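PDB 6DX3: RNA-dependent RNA polymerase from Taggert virus, which carries a viral OTU domain, a cysteine protease with deubiquitinase activity that probably removes ubiquitin from proteins of the infected host cell. Local coordinates for residues K113-I118 with L139-I144; Y16-V21 with Y129-G134; G38-H43 with N97-S102. One frame throughout, in Å; residues are numbered along the deposited sequence.

Contact 1 of 3, residues K113-I118 with L139-I144; sequences KVTVYI and LESINI
Val116, Tyr117 and Ile118 pair with Ile142, Asn143 and Ile144 as parallel neighbours in the mixed beta-sheet of the OTU fold, their segment axes 16° apart. Ile142 N donates to Thr115 O (2.9 Å), Tyr117 N to Ile142 O (2.6 Å) and Ile144 N to Tyr117 O (2.9 Å), the alternation expected of a parallel ladder. On one face Tyr117 and Asn143 lie side by side, and Asn143 OD1 comes to 3.2 Å from Tyr117 CB, with ring and amide planes turned 41° apart. Ser141 OG, hydrogen-bonded to Pro137 O, meets the ring edge, 3.5 Å from Tyr117 CE2. The second shell fixes these groups: Trp119 NE1 and Met138 O hold the two ends of the Asn143 amide, while Asp136 O takes the Tyr117 hydroxyl. The other face is aliphatic. Ile144 has its CG1 between backbone N and carbonyl carbon (chi1 64°), which brings CD1 to 4.0 Å from Ile118 CG1. Helices 40-49 and 102-112 pack against this side. Just ahead of the ladder, a water continues the link between the two segments, accepting from Thr115 N at 3.1 Å and donating to Glu140 O at 3.1 Å.

Contact 2 of 3, residues Y16-V21 with Y129-G134; sequences YYYSPV and YVVRYG
Arg132 lies beside Tyr17 where strands 17-24 and 126-133 pair as antiparallel neighbours in the OTU sheet, their short axes at 158°. Tyr17 with Arg132 and Ser19 with Val130 are hydrogen-bonded pairs, each closed by two N-H to O=C bonds; Tyr18 with Val131 and Pro20 with Tyr129 are the non-hydrogen-bonded pairs between and beyond them. The arginine can be followed outward. Arg132 CB rests 4.0 Å from Tyr17 CB, so the two side chains leave the sheet together. CG stands anti to the backbone N, and the chain then bends at chi3 (76°), swinging the head over the phenol. Arg132 NE lies 2.6 Å from Gly134 O, a bond within the segment, just past the strand's end, and bent at the hydrogen. Arg132 CZ sits 4.0 Å from the Tyr17 ring centroid, close to the ring normal, which meets the geometry of a cation-pi contact. NH2 reaches furthest in, 3.1 Å above the ring plane and over its centre. The guanidinium is steeply inclined to the ring, 61° between planes, so it presents this nitrogen and does not lie flat. Trp9 makes a further cation-pi contact with Arg132. Glu135 OE2 is hydrogen-bonded to Tyr17 OH, and the same carboxylate makes a long, weak ion pair with Arg132 NH2. The opposite face carries the other tyrosines. Tyr18 and Tyr129 have rings slid apart with little overlap, their closest atoms being Tyr18 CE1 and Tyr129 CD1 at 3.5 Å. Tyr16 and Tyr133 meet obliquely, and Tyr133 OH is held by Glu78. At this end the CB of Tyr16 makes a CH-pi contact over the Tyr133 ring, 3.9 Å from its centroid.

Contact 3 of 3, residues G38-H43 with N97-S102; sequences GNCLYH and NEWGSS
What is probably the OTU active-site region includes the contact of Gly38 and Cys40 with Trp99: the run Asp37, Gly38, Asn39, Cys40 at the start of helix 40-49 matches the family signature, which is consistent with Cys40 being the nucleophile of this cysteine protease. Its side chain touches His150, a neighbour expected of such a site. Across the contact, Cys40 SG approaches the six-membered ring of Trp99 in the plane of the indole, 3.3 Å from Trp99 CZ3 and 82° off the ring normal, a sulfur-aromatic contact at the edge. A chi1 of 55°, between backbone N and carbonyl carbon, turns the sulfur to this rim. Gly38 uses the face of the same ring: its CA lies 4.0 Å from the centroid and 12° off the normal. Gly38 CA also points a hydrogen almost straight at Asn97 O (3.3 Å), so the glycine meets the loop backbone in one direction and the indole in another. Further along the helix, Leu41 CD2 packs against the backbone of Ser101, 3.3 Å from Ser101 O. Most polar joining is done by water. One molecule accepts from Leu41 N (2.8 Å) and from Gly100 N (3.1 Å) and donates to Gly38 O (2.8 Å), bridging the helix start to the loop. Another accepts from Tyr42 OH and donates to Glu98 O, and a third joins Asn39 OD1 to Asn97 N. Gly38 O and Glu98 O face each other as two acceptors; Gly38 O takes one water donor and Glu98 O two, which would probably ease their repulsion. The chemistry implies that the loop is fitted to the Cys40 turn by aromatic contact and solvent bridges, the weak Gly38 N to Asn97 OD1 bond being the single direct one between the two segments.

From the N terminus, residues 16-21 come first and pair with 129-134, 108 residues further on. Contact 3 is nested within the long loop that contact 2 closes: 38-43 meets 97-102 after an excursion that is largely helical. Contact 1 opens later, at 113-118, still inside that loop, and closes at 139-144 beyond it, so contacts 1 and 2 cross while contacts 3 and 1 follow in series. Contacts 1 and 2 share one sheet, where Ile118 N lies 2.9 Å from Val131 O. Contact 3 belongs to the helical side; Leu41 CD1 packs 3.7 Å from Ile144 CD1, and Ser102 CB touches Tyr133 OH, joining helices to sheet.

Contact 1 of 3, residues K113-I118 with L139-I144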
loop_
_atom_site.group_PDB
_atom_site.type_symbol
_atom_site.label_atom_id
_atom_site.label_comp_id
_atom_site.label_asym_id
_atom_site.label_seq_id
_atom_site.Cartn_x
_atom_site.Cartn_y
_atom_site.Cartn_z
ATOM N N LYS A 113 11.304 -3.081 -4.240
ATOM C CA LYS A 113 11.572 -2.237 -5.404
ATOM C C LYS A 113 10.387 -2.260 -6.370
ATOM O O LYS A 113 10.524 -2.534 -7.564
ATOM C CB LYS A 113 12.864 -2.656 -6.105
ATOM C CG LYS A 113 14.131 -2.201 -5.397
ATOM C CD LYS A 113 15.350 -2.936 -5.916
ATOM C CE LYS A 113 15.898 -3.897 -4.876
ATOM N NZ LYS A 113 14.834 -4.802 -4.358
ATOM N N VAL A 114 9.204 -1.993 -5.825
ATOM C CA VAL A 114 7.968 -1.928 -6.592
ATOM C C VAL A 114 7.216 -0.680 -6.158
ATOM O O VAL A 114 7.257 -0.299 -4.983
ATOM C CB VAL A 114 7.105 -3.196 -6.399
ATOM C CG1 VAL A 114 6.696 -3.355 -4.939
ATOM C CG2 VAL A 114 5.874 -3.158 -7.300
ATOM N N THR A 115 6.548 -0.033 -7.105
ATOM C CA THR A 115 5.796 1.179 -6.822
ATOM C C THR A 115 4.391 0.816 -6.360
ATOM O O THR A 115 3.765 -0.101 -6.899
ATOM C CB THR A 115 5.739 2.075 -8.060
ATOM O OG1 THR A 115 7.070 2.439 -8.449
ATOM C CG2 THR A 115 4.942 3.337 -7.778
ATOM N N VAL A 116 3.909 1.527 -5.342
ATOM C CA VAL A 116 2.584 1.297 -4.779
ATOM C C VAL A 116 1.822 2.613 -4.752
ATOM O O VAL A 116 2.317 3.612 -4.218
ATOM C CB VAL A 116 2.652 0.692 -3.364
ATOM C CG1 VAL A 116 1.245 0.497 -2.811
ATOM C CG2 VAL A 116 3.407 -0.631 -3.381
ATOM N N TYR A 117 0.625 2.611 -5.331
ATOM C CA TYR A 117 -0.318 3.715 -5.215
ATOM C C TYR A 117 -1.322 3.374 -4.124
ATOM O O TYR A 117 -1.853 2.259 -4.096
ATOM C CB TYR A 117 -1.058 3.959 -6.533
ATOM C CG TYR A 117 -0.230 4.528 -7.667
ATOM C CD1 TYR A 117 -0.636 5.676 -8.332
ATOM C CD2 TYR A 117 0.937 3.905 -8.090
ATOM C CE1 TYR A 117 0.103 6.197 -9.375
ATOM C CE2 TYR A 117 1.685 4.419 -9.131
ATOM C CZ TYR A 117 1.262 5.565 -9.770
ATOM O OH TYR A 117 1.998 6.085 -10.809
ATOM N N ILE A 118 -1.581 4.325 -3.232
ATOM C CA ILE A 118 -2.583 4.171 -2.182
ATOM C C ILE A 118 -3.670 5.204 -2.437
ATOM O O ILE A 118 -3.457 6.407 -2.230
ATOM C CB ILE A 118 -1.993 4.333 -0.776
ATOM C CG1 ILE A 118 -0.737 3.475 -0.611
ATOM C CG2 ILE A 118 -3.030 3.957 0.274
ATOM C CD1 ILE A 118 -0.109 3.591 0.772
ATOM N N LEU A 139 -0.229 1.890 -14.251
ATOM C CA LEU A 139 -0.595 0.589 -14.797
ATOM C C LEU A 139 0.467 -0.482 -14.574
ATOM O O LEU A 139 0.167 -1.667 -14.753
ATOM C CB LEU A 139 -0.890 0.718 -16.293
ATOM C CG LEU A 139 -2.125 1.554 -16.640
ATOM C CD1 LEU A 139 -2.290 1.681 -18.148
ATOM C CD2 LEU A 139 -3.373 0.953 -16.008
ATOM N N GLU A 140 1.691 -0.108 -14.199
ATOM C CA GLU A 140 2.741 -1.075 -13.896
ATOM C C GLU A 140 3.133 -1.054 -12.426
ATOM O O GLU A 140 4.244 -1.467 -12.075
ATOM C CB GLU A 140 3.964 -0.830 -14.780
ATOM C CG GLU A 140 4.184 0.618 -15.149
ATOM C CD GLU A 140 5.126 0.772 -16.321
ATOM O OE1 GLU A 140 6.355 0.668 -16.114
ATOM O OE2 GLU A 140 4.639 0.989 -17.451
ATOM N N SER A 141 2.244 -0.576 -11.562
ATOM C CA SER A 141 2.466 -0.512 -10.127
ATOM C C SER A 141 1.345 -1.247 -9.403
ATOM O O SER A 141 0.349 -1.660 -10.001
ATOM C CB SER A 141 2.541 0.942 -9.644
ATOM O OG SER A 141 3.502 1.680 -10.377
ATOM N N ILE A 142 1.517 -1.397 -8.098
ATOM C CA ILE A 142 0.475 -1.936 -7.235
ATOM C C ILE A 142 -0.441 -0.797 -6.812
ATOM O O ILE A 142 0.021 0.233 -6.306
ATOM C CB ILE A 142 1.081 -2.637 -6.009
ATOM C CG1 ILE A 142 1.884 -3.869 -6.445
ATOM C CG2 ILE A 142 -0.013 -3.010 -5.018
ATOM C CD1 ILE A 142 2.759 -4.437 -5.354
ATOM N N ASN A 143 -1.740 -0.970 -7.030
ATOM C CA ASN A 143 -2.741 -0.004 -6.601
ATOM C C ASN A 143 -3.602 -0.634 -5.517
ATOM O O ASN A 143 -4.109 -1.747 -5.691
ATOM C CB ASN A 143 -3.603 0.454 -7.777
ATOM C CG ASN A 143 -2.800 1.174 -8.842
ATOM O OD1 ASN A 143 -2.696 2.401 -8.833
ATOM N ND2 ASN A 143 -2.222 0.414 -9.768
ATOM N N ILE A 144 -3.746 0.070 -4.393
ATOM C CA ILE A 144 -4.606 -0.367 -3.302
ATOM C C ILE A 144 -5.509 0.792 -2.902
ATOM O O ILE A 144 -5.229 1.958 -3.187
ATOM C CB ILE A 144 -3.812 -0.885 -2.081
ATOM C CG1 ILE A 144 -2.980 0.232 -1.456
ATOM C CG2 ILE A 144 -2.916 -2.051 -2.466
ATOM C CD1 ILE A 144 -2.212 -0.213 -0.239
HETATM O O HOH W 1 6.421 -1.251 -9.909
#

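Contact 2 of 3, residues Y16-V21 with Y129-G134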
loop_
_atom_site.group_PDB
_atom_site.type_symbol
_atom_site.label_atom_id
_atom_site.label_comp_id
_atom_site.label_asym_id
_atom_site.label_seq_id
_atom_site.Cartn_x
_atom_site.Cartn_y
_atom_site.Cartn_z
ATOM N N TYR A 16 7.706 10.559 -0.348
ATOM C CA TYR A 16 6.804 9.953 -1.319
ATOM C C TYR A 16 6.038 11.060 -2.028
ATOM O O TYR A 16 6.169 12.241 -1.701
ATOM C CB TYR A 16 5.857 8.950 -0.650
ATOM C CG TYR A 16 5.077 9.516 0.518
ATOM C CD1 TYR A 16 3.809 10.051 0.337
ATOM C CD2 TYR A 16 5.610 9.508 1.801
ATOM C CE1 TYR A 16 3.094 10.566 1.402
ATOM C CE2 TYR A 16 4.903 10.020 2.871
ATOM C CZ TYR A 16 3.649 10.549 2.667
ATOM O OH TYR A 16 2.946 11.059 3.734
ATOM N N TYR A 17 5.231 10.666 -3.007
ATOM C CA TYR A 17 4.460 11.605 -3.807
ATOM C C TYR A 17 3.025 11.683 -3.308
ATOM O O TYR A 17 2.474 10.710 -2.788
ATOM C CB TYR A 17 4.474 11.198 -5.282
ATOM C CG TYR A 17 5.836 11.294 -5.922
ATOM C CD1 TYR A 17 6.711 10.215 -5.899
ATOM C CD2 TYR A 17 6.251 12.463 -6.542
ATOM C CE1 TYR A 17 7.959 10.299 -6.483
ATOM C CE2 TYR A 17 7.498 12.557 -7.128
ATOM C CZ TYR A 17 8.348 11.473 -7.096
ATOM O OH TYR A 17 9.588 11.566 -7.678
ATOM N N TYR A 18 2.422 12.860 -3.480
ATOM C CA TYR A 18 1.045 13.123 -3.086
ATOM C C TYR A 18 0.349 13.877 -4.207
ATOM O O TYR A 18 0.940 14.767 -4.823
ATOM C CB TYR A 18 0.980 13.944 -1.788
ATOM C CG TYR A 18 -0.400 14.465 -1.424
ATOM C CD1 TYR A 18 -1.217 13.761 -0.550
ATOM C CD2 TYR A 18 -0.875 15.669 -1.933
ATOM C CE1 TYR A 18 -2.470 14.234 -0.204
ATOM C CE2 TYR A 18 -2.131 16.148 -1.596
ATOM C CZ TYR A 18 -2.923 15.426 -0.729
ATOM O OH TYR A 18 -4.171 15.896 -0.382
ATOM N N SER A 19 -0.916 13.532 -4.455
ATOM C CA SER A 19 -1.681 14.205 -5.486
ATOM C C SER A 19 -3.166 14.181 -5.153
ATOM O O SER A 19 -3.697 13.109 -4.825
ATOM C CB SER A 19 -1.453 13.553 -6.851
ATOM O OG SER A 19 -2.422 13.988 -7.788
ATOM N N PRO A 20 -3.853 15.318 -5.211
ATOM C CA PRO A 20 -5.316 15.281 -5.169
ATOM C C PRO A 20 -5.870 14.723 -6.468
ATOM O O PRO A 20 -5.297 14.912 -7.545
ATOM C CB PRO A 20 -5.706 16.750 -4.978
ATOM C CG PRO A 20 -4.572 17.512 -5.592
ATOM C CD PRO A 20 -3.334 16.693 -5.306
ATOM N N VAL A 21 -6.985 14.001 -6.354
ATOM C CA VAL A 21 -7.685 13.434 -7.502
ATOM C C VAL A 21 -9.185 13.568 -7.272
ATOM O O VAL A 21 -9.644 13.944 -6.193
ATOM C CB VAL A 21 -7.319 11.953 -7.761
ATOM C CG1 VAL A 21 -5.837 11.794 -8.063
ATOM C CG2 VAL A 21 -7.726 11.086 -6.581
ATOM N N TYR A 129 -7.728 11.768 -2.949
ATOM C CA TYR A 129 -6.287 11.969 -3.041
ATOM C C TYR A 129 -5.607 10.611 -3.138
ATOM O O TYR A 129 -6.195 9.574 -2.822
ATOM C CB TYR A 129 -5.739 12.790 -1.861
ATOM C CG TYR A 129 -5.524 12.043 -0.557
ATOM C CD1 TYR A 129 -4.370 11.299 -0.338
ATOM C CD2 TYR A 129 -6.453 12.126 0.474
ATOM C CE1 TYR A 129 -4.162 10.628 0.851
ATOM C CE2 TYR A 129 -6.251 11.463 1.674
ATOM C CZ TYR A 129 -5.104 10.713 1.854
ATOM O OH TYR A 129 -4.892 10.048 3.040
ATOM N N VAL A 130 -4.354 10.638 -3.585
ATOM C CA VAL A 130 -3.557 9.433 -3.782
ATOM C C VAL A 130 -2.116 9.740 -3.395
ATOM O O VAL A 130 -1.631 10.857 -3.607
ATOM C CB VAL A 130 -3.658 8.928 -5.242
ATOM C CG1 VAL A 130 -3.139 9.980 -6.217
ATOM C CG2 VAL A 130 -2.916 7.608 -5.419
ATOM N N VAL A 131 -1.441 8.761 -2.797
ATOM C CA VAL A 131 -0.016 8.867 -2.512
ATOM C C VAL A 131 0.703 7.747 -3.249
ATOM O O VAL A 131 0.161 6.652 -3.441
ATOM C CB VAL A 131 0.299 8.824 -0.999
ATOM C CG1 VAL A 131 -0.454 9.931 -0.266
ATOM C CG2 VAL A 131 -0.030 7.466 -0.414
ATOM N N ARG A 132 1.930 8.031 -3.676
ATOM C CA ARG A 132 2.712 7.094 -4.471
ATOM C C ARG A 132 4.065 6.886 -3.816
ATOM O O ARG A 132 4.813 7.847 -3.608
ATOM C CB ARG A 132 2.890 7.592 -5.909
ATOM C CG ARG A 132 3.608 6.592 -6.810
ATOM C CD ARG A 132 3.834 7.152 -8.200
ATOM N NE ARG A 132 4.921 8.123 -8.223
ATOM C CZ ARG A 132 5.048 9.078 -9.135
ATOM N NH1 ARG A 132 4.152 9.191 -10.107
ATOM N NH2 ARG A 132 6.070 9.920 -9.078
ATOM N N TYR A 133 4.371 5.634 -3.490
ATOM C CA TYR A 133 5.701 5.225 -3.051
ATOM C C TYR A 133 6.387 4.600 -4.260
ATOM O O TYR A 133 6.149 3.436 -4.584
ATOM C CB TYR A 133 5.615 4.253 -1.879
ATOM C CG TYR A 133 5.055 4.876 -0.620
ATOM C CD1 TYR A 133 5.886 5.517 0.289
ATOM C CD2 TYR A 133 3.695 4.825 -0.342
ATOM C CE1 TYR A 133 5.380 6.087 1.439
ATOM C CE2 TYR A 133 3.179 5.397 0.804
ATOM C CZ TYR A 133 4.026 6.025 1.693
ATOM O OH TYR A 133 3.521 6.595 2.842
ATOM N N GLY A 134 7.221 5.377 -4.936
ATOM C CA GLY A 134 7.881 4.950 -6.152
ATOM C C GLY A 134 7.617 5.909 -7.297
ATOM O O GLY A 134 6.953 6.933 -7.150
#

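Contact 3 of 3, residues G38-H43 with N97-S102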
loop_
_atom_site.group_PDB
_atom_site.type_symbol
_atom_site.label_atom_id
_atom_site.label_comp_id
_atom_site.label_asym_id
_atom_site.label_seq_id
_atom_site.Cartn_x
_atom_site.Cartn_y
_atom_site.Cartn_z
ATOM N N GLY A 38 -7.599 -7.341 10.407
ATOM C CA GLY A 38 -6.490 -6.422 10.573
ATOM C C GLY A 38 -5.295 -6.674 9.677
ATOM O O GLY A 38 -4.331 -5.904 9.736
ATOM N N ASN A 39 -5.322 -7.722 8.854
ATOM C CA ASN A 39 -4.229 -8.031 7.939
ATOM C C ASN A 39 -4.493 -7.527 6.524
ATOM O O ASN A 39 -3.709 -7.822 5.614
ATOM C CB ASN A 39 -3.977 -9.543 7.909
ATOM C CG ASN A 39 -3.676 -10.119 9.282
ATOM O OD1 ASN A 39 -2.874 -9.574 10.040
ATOM N ND2 ASN A 39 -4.323 -11.232 9.607
ATOM N N CYS A 40 -5.567 -6.754 6.331
ATOM C CA CYS A 40 -6.043 -6.417 4.991
ATOM C C CYS A 40 -5.009 -5.659 4.165
ATOM O O CYS A 40 -4.981 -5.802 2.936
ATOM C CB CYS A 40 -7.327 -5.598 5.098
ATOM S SG CYS A 40 -7.119 -4.128 6.116
ATOM N N LEU A 41 -4.172 -4.833 4.797
ATOM C CA LEU A 41 -3.114 -4.171 4.036
ATOM C C LEU A 41 -2.181 -5.199 3.410
ATOM O O LEU A 41 -1.856 -5.118 2.220
ATOM C CB LEU A 41 -2.324 -3.205 4.920
ATOM C CG LEU A 41 -1.115 -2.605 4.190
ATOM C CD1 LEU A 41 -1.565 -1.661 3.079
ATOM C CD2 LEU A 41 -0.161 -1.901 5.138
ATOM N N TYR A 42 -1.757 -6.190 4.200
ATOM C CA TYR A 42 -0.828 -7.199 3.704
ATOM C C TYR A 42 -1.491 -8.137 2.704
ATOM O O TYR A 42 -0.833 -8.603 1.768
ATOM C CB TYR A 42 -0.238 -7.976 4.881
ATOM C CG TYR A 42 0.371 -7.067 5.922
ATOM C CD1 TYR A 42 1.491 -6.301 5.624
ATOM C CD2 TYR A 42 -0.176 -6.960 7.193
ATOM C CE1 TYR A 42 2.055 -5.459 6.564
ATOM C CE2 TYR A 42 0.383 -6.119 8.144
ATOM C CZ TYR A 42 1.500 -5.369 7.820
ATOM O OH TYR A 42 2.067 -4.531 8.750
ATOM N N HIS A 43 -2.781 -8.430 2.886
ATOM C CA HIS A 43 -3.532 -9.174 1.878
ATOM C C HIS A 43 -3.502 -8.449 0.537
ATOM O O HIS A 43 -3.208 -9.049 -0.503
ATOM C CB HIS A 43 -4.982 -9.364 2.331
ATOM C CG HIS A 43 -5.171 -10.430 3.364
ATOM N ND1 HIS A 43 -4.965 -11.768 3.101
ATOM C CD2 HIS A 43 -5.574 -10.359 4.654
ATOM C CE1 HIS A 43 -5.223 -12.472 4.188
ATOM N NE2 HIS A 43 -5.592 -11.641 5.145
ATOM N N ASN A 97 -3.062 -9.626 13.538
ATOM C CA ASN A 97 -4.256 -8.871 13.152
ATOM C C ASN A 97 -4.132 -7.379 13.446
ATOM O O ASN A 97 -5.146 -6.691 13.602
ATOM C CB ASN A 97 -5.513 -9.433 13.823
ATOM C CG ASN A 97 -6.185 -10.502 12.992
ATOM O OD1 ASN A 97 -6.775 -10.213 11.949
ATOM N ND2 ASN A 97 -6.100 -11.746 13.446
ATOM N N GLU A 98 -2.913 -6.858 13.515
ATOM C CA GLU A 98 -2.689 -5.443 13.773
ATOM C C GLU A 98 -2.725 -4.658 12.468
ATOM O O GLU A 98 -2.184 -5.095 11.448
ATOM C CB GLU A 98 -1.352 -5.237 14.484
ATOM C CG GLU A 98 -1.031 -3.791 14.822
ATOM C CD GLU A 98 -1.833 -3.258 15.997
ATOM O OE1 GLU A 98 -2.535 -4.047 16.666
ATOM O OE2 GLU A 98 -1.761 -2.038 16.249
ATOM N N TRP A 99 -3.365 -3.493 12.515
ATOM C CA TRP A 99 -3.584 -2.690 11.317
ATOM C C TRP A 99 -2.267 -2.250 10.689
ATOM O O TRP A 99 -1.405 -1.675 11.361
ATOM C CB TRP A 99 -4.421 -1.461 11.666
ATOM C CG TRP A 99 -5.850 -1.763 11.948
ATOM C CD1 TRP A 99 -6.493 -1.649 13.146
ATOM C CD2 TRP A 99 -6.827 -2.224 11.011
ATOM N NE1 TRP A 99 -7.813 -2.011 13.009
ATOM C CE2 TRP A 99 -8.040 -2.369 11.707
ATOM C CE3 TRP A 99 -6.792 -2.528 9.648
ATOM C CZ2 TRP A 99 -9.206 -2.798 11.087
ATOM C CZ3 TRP A 99 -7.952 -2.960 9.041
ATOM C CH2 TRP A 99 -9.139 -3.092 9.756
ATOM N N GLY A 100 -2.116 -2.520 9.387
ATOM C CA GLY A 100 -1.036 -1.924 8.630
ATOM C C GLY A 100 -1.384 -0.522 8.147
ATOM O O GLY A 100 -2.550 -0.137 8.079
ATOM N N SER A 101 -0.354 0.251 7.810
ATOM C CA SER A 101 -0.538 1.653 7.447
ATOM C C SER A 101 0.409 1.995 6.300
ATOM O O SER A 101 1.112 1.131 5.768
ATOM C CB SER A 101 -0.319 2.563 8.665
ATOM O OG SER A 101 1.053 2.602 9.029
ATOM N N SER A 102 0.439 3.278 5.927
ATOM C CA SER A 102 1.243 3.706 4.784
ATOM C C SER A 102 2.737 3.534 5.034
ATOM O O SER A 102 3.503 3.345 4.082
ATOM C CB SER A 102 0.925 5.163 4.436
ATOM O OG SER A 102 1.385 6.045 5.448
HETATM O O HOH W 2 -3.877 -4.210 7.543
HETATM O O HOH W 3 -1.338 -7.822 10.620
HETATM O O HOH W 4 -0.683 -10.815 11.713
HETATM O O HOH W 5 0.861 -4.656 11.510
#